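Local coordinates for exosome complex component Rrp42 (PDB 3M7N), which serves as a non-catalytic component of the archaeal exosome, an RNA-degrading complex, and probably contributes to structuring the active site of Rrp41, at residues N21-I24 with D25-F29. Residues are numbered along the deposited sequence; the frame is centred on the assembly and turned at random.
Sequences NERI and DGRGF
The Arg23 side chain lies along the backbone of Arg27 and Gly28, with its CG near Phe29. Its backbone O accepts from Gly26 N at 3.1 Å, closing a type I beta turn; Gly26, the last residue of the turn, has a positive phi, which favours glycine. Asp25 OD1 receives Arg27 N at 3.1 Å in an Asx turn, and a water links Arg23 N to Arg27 O. The bend of the Arg23 chain at chi3 (85°) brings NH2 to Gly28 O at 2.9 Å, slightly out of the guanidinium plane. Arg27 CZ sits over one face of this guanidinium, toward its rim, the planes tilted 42° apart; the like charges are probably offset by Glu204, paired with Arg23 NE, and Asp199, paired with Arg27 NH1, while Arg23 NH1 also bonds to Val198 O and Arg27 NH1 to Glu31 O. Phe29 CE2 rests 3.8 Å from Arg23 CG, and its CE1 meets Asn21 OD1 at 3.5 Å. Replacing Arg23 with alanine is likely to cost Gly28 O its guanidinium donor and Glu204 its closer cationic partner. The loop thus bridges the Schellman-capped end of helix 4-19, where Phe29 touches Leu18, and strand 195-198, where Arg23 and Phe29 pack on Leu197.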
loop_
_atom_site.group_PDB
_atom_site.type_symbol
_atom_site.label_atom_id
_atom_site.label_comp_id
_atom_site.label_asym_id
_atom_site.label_seq_id
_atom_site.Cartn_x
_atom_site.Cartn_y
_atom_site.Cartn_z
ATOM N N ASN H 21 -34.062 -4.127 30.499
ATOM C CA ASN H 21 -34.073 -2.676 30.735
ATOM C C ASN H 21 -32.937 -2.100 31.617
ATOM O O ASN H 21 -33.147 -1.154 32.388
ATOM C CB ASN H 21 -35.431 -2.263 31.321
ATOM C CG ASN H 21 -35.608 -0.771 31.370
ATOM O OD1 ASN H 21 -35.458 -0.088 30.354
ATOM N ND2 ASN H 21 -35.917 -0.243 32.562
ATOM N N GLU H 22 -31.743 -2.663 31.500
ATOM C CA GLU H 22 -30.601 -2.226 32.299
ATOM C C GLU H 22 -29.348 -2.054 31.450
ATOM O O GLU H 22 -29.203 -2.693 30.425
ATOM C CB GLU H 22 -30.299 -3.251 33.393
ATOM C CG GLU H 22 -31.307 -3.260 34.512
ATOM C CD GLU H 22 -31.024 -4.342 35.506
ATOM O OE1 GLU H 22 -30.201 -5.218 35.185
ATOM O OE2 GLU H 22 -31.609 -4.316 36.610
ATOM N N ARG H 23 -28.444 -1.198 31.903
ATOM C CA ARG H 23 -27.108 -1.133 31.335
ATOM C C ARG H 23 -26.105 -1.917 32.198
ATOM O O ARG H 23 -26.308 -2.119 33.411
ATOM C CB ARG H 23 -26.651 0.317 31.162
ATOM C CG ARG H 23 -27.443 1.085 30.129
ATOM C CD ARG H 23 -27.055 2.554 30.112
ATOM N NE ARG H 23 -25.892 2.810 29.273
ATOM C CZ ARG H 23 -25.584 4.010 28.782
ATOM N NH1 ARG H 23 -24.511 4.175 28.010
ATOM N NH2 ARG H 23 -26.357 5.050 29.054
ATOM N N ILE H 24 -25.028 -2.343 31.548
ATOM C CA ILE H 24 -23.883 -3.027 32.176
ATOM C C ILE H 24 -23.464 -2.493 33.540
ATOM O O ILE H 24 -23.242 -3.256 34.478
ATOM C CB ILE H 24 -22.631 -2.877 31.282
ATOM C CG1 ILE H 24 -22.634 -3.891 30.155
ATOM C CG2 ILE H 24 -21.349 -3.051 32.081
ATOM C CD1 ILE H 24 -21.367 -3.766 29.311
ATOM N N ASP H 25 -23.304 -1.179 33.633
ATOM C CA ASP H 25 -22.773 -0.576 34.850
ATOM C C ASP H 25 -23.828 0.124 35.701
ATOM O O ASP H 25 -23.479 0.903 36.588
ATOM C CB ASP H 25 -21.675 0.424 34.504
ATOM C CG ASP H 25 -22.194 1.588 33.676
ATOM O OD1 ASP H 25 -23.376 1.540 33.268
ATOM O OD2 ASP H 25 -21.430 2.550 33.434
ATOM N N GLY H 26 -25.108 -0.130 35.433
ATOM C CA GLY H 26 -26.185 0.517 36.182
ATOM C C GLY H 26 -26.538 1.954 35.815
ATOM O O GLY H 26 -27.361 2.565 36.471
ATOM N N ARG H 27 -25.933 2.518 34.780
ATOM C CA ARG H 27 -26.300 3.876 34.385
ATOM C C ARG H 27 -27.727 3.908 33.849
ATOM O O ARG H 27 -28.252 2.900 33.390
ATOM C CB ARG H 27 -25.338 4.418 33.316
ATOM C CG ARG H 27 -24.019 5.025 33.823
ATOM C CD ARG H 27 -22.865 4.770 32.803
ATOM N NE ARG H 27 -23.003 5.648 31.660
ATOM C CZ ARG H 27 -22.581 5.417 30.424
ATOM N NH1 ARG H 27 -22.820 6.345 29.511
ATOM N NH2 ARG H 27 -21.941 4.298 30.089
ATOM N N GLY H 28 -28.364 5.072 33.899
ATOM C CA GLY H 28 -29.593 5.258 33.163
ATOM C C GLY H 28 -29.288 5.391 31.679
ATOM O O GLY H 28 -28.137 5.549 31.277
ATOM N N PHE H 29 -30.319 5.341 30.851
ATOM C CA PHE H 29 -30.117 5.360 29.415
ATOM C C PHE H 29 -29.798 6.726 28.860
ATOM O O PHE H 29 -29.493 6.861 27.673
ATOM C CB PHE H 29 -31.313 4.744 28.698
ATOM C CG PHE H 29 -31.416 3.280 28.906
ATOM C CD1 PHE H 29 -32.214 2.764 29.912
ATOM C CD2 PHE H 29 -30.672 2.409 28.124
ATOM C CE1 PHE H 29 -32.283 1.401 30.131
ATOM C CE2 PHE H 29 -30.744 1.039 28.340
ATOM C CZ PHE H 29 -31.551 0.539 29.346
HETATM O O HOH W 1 -29.323 0.742 34.170
#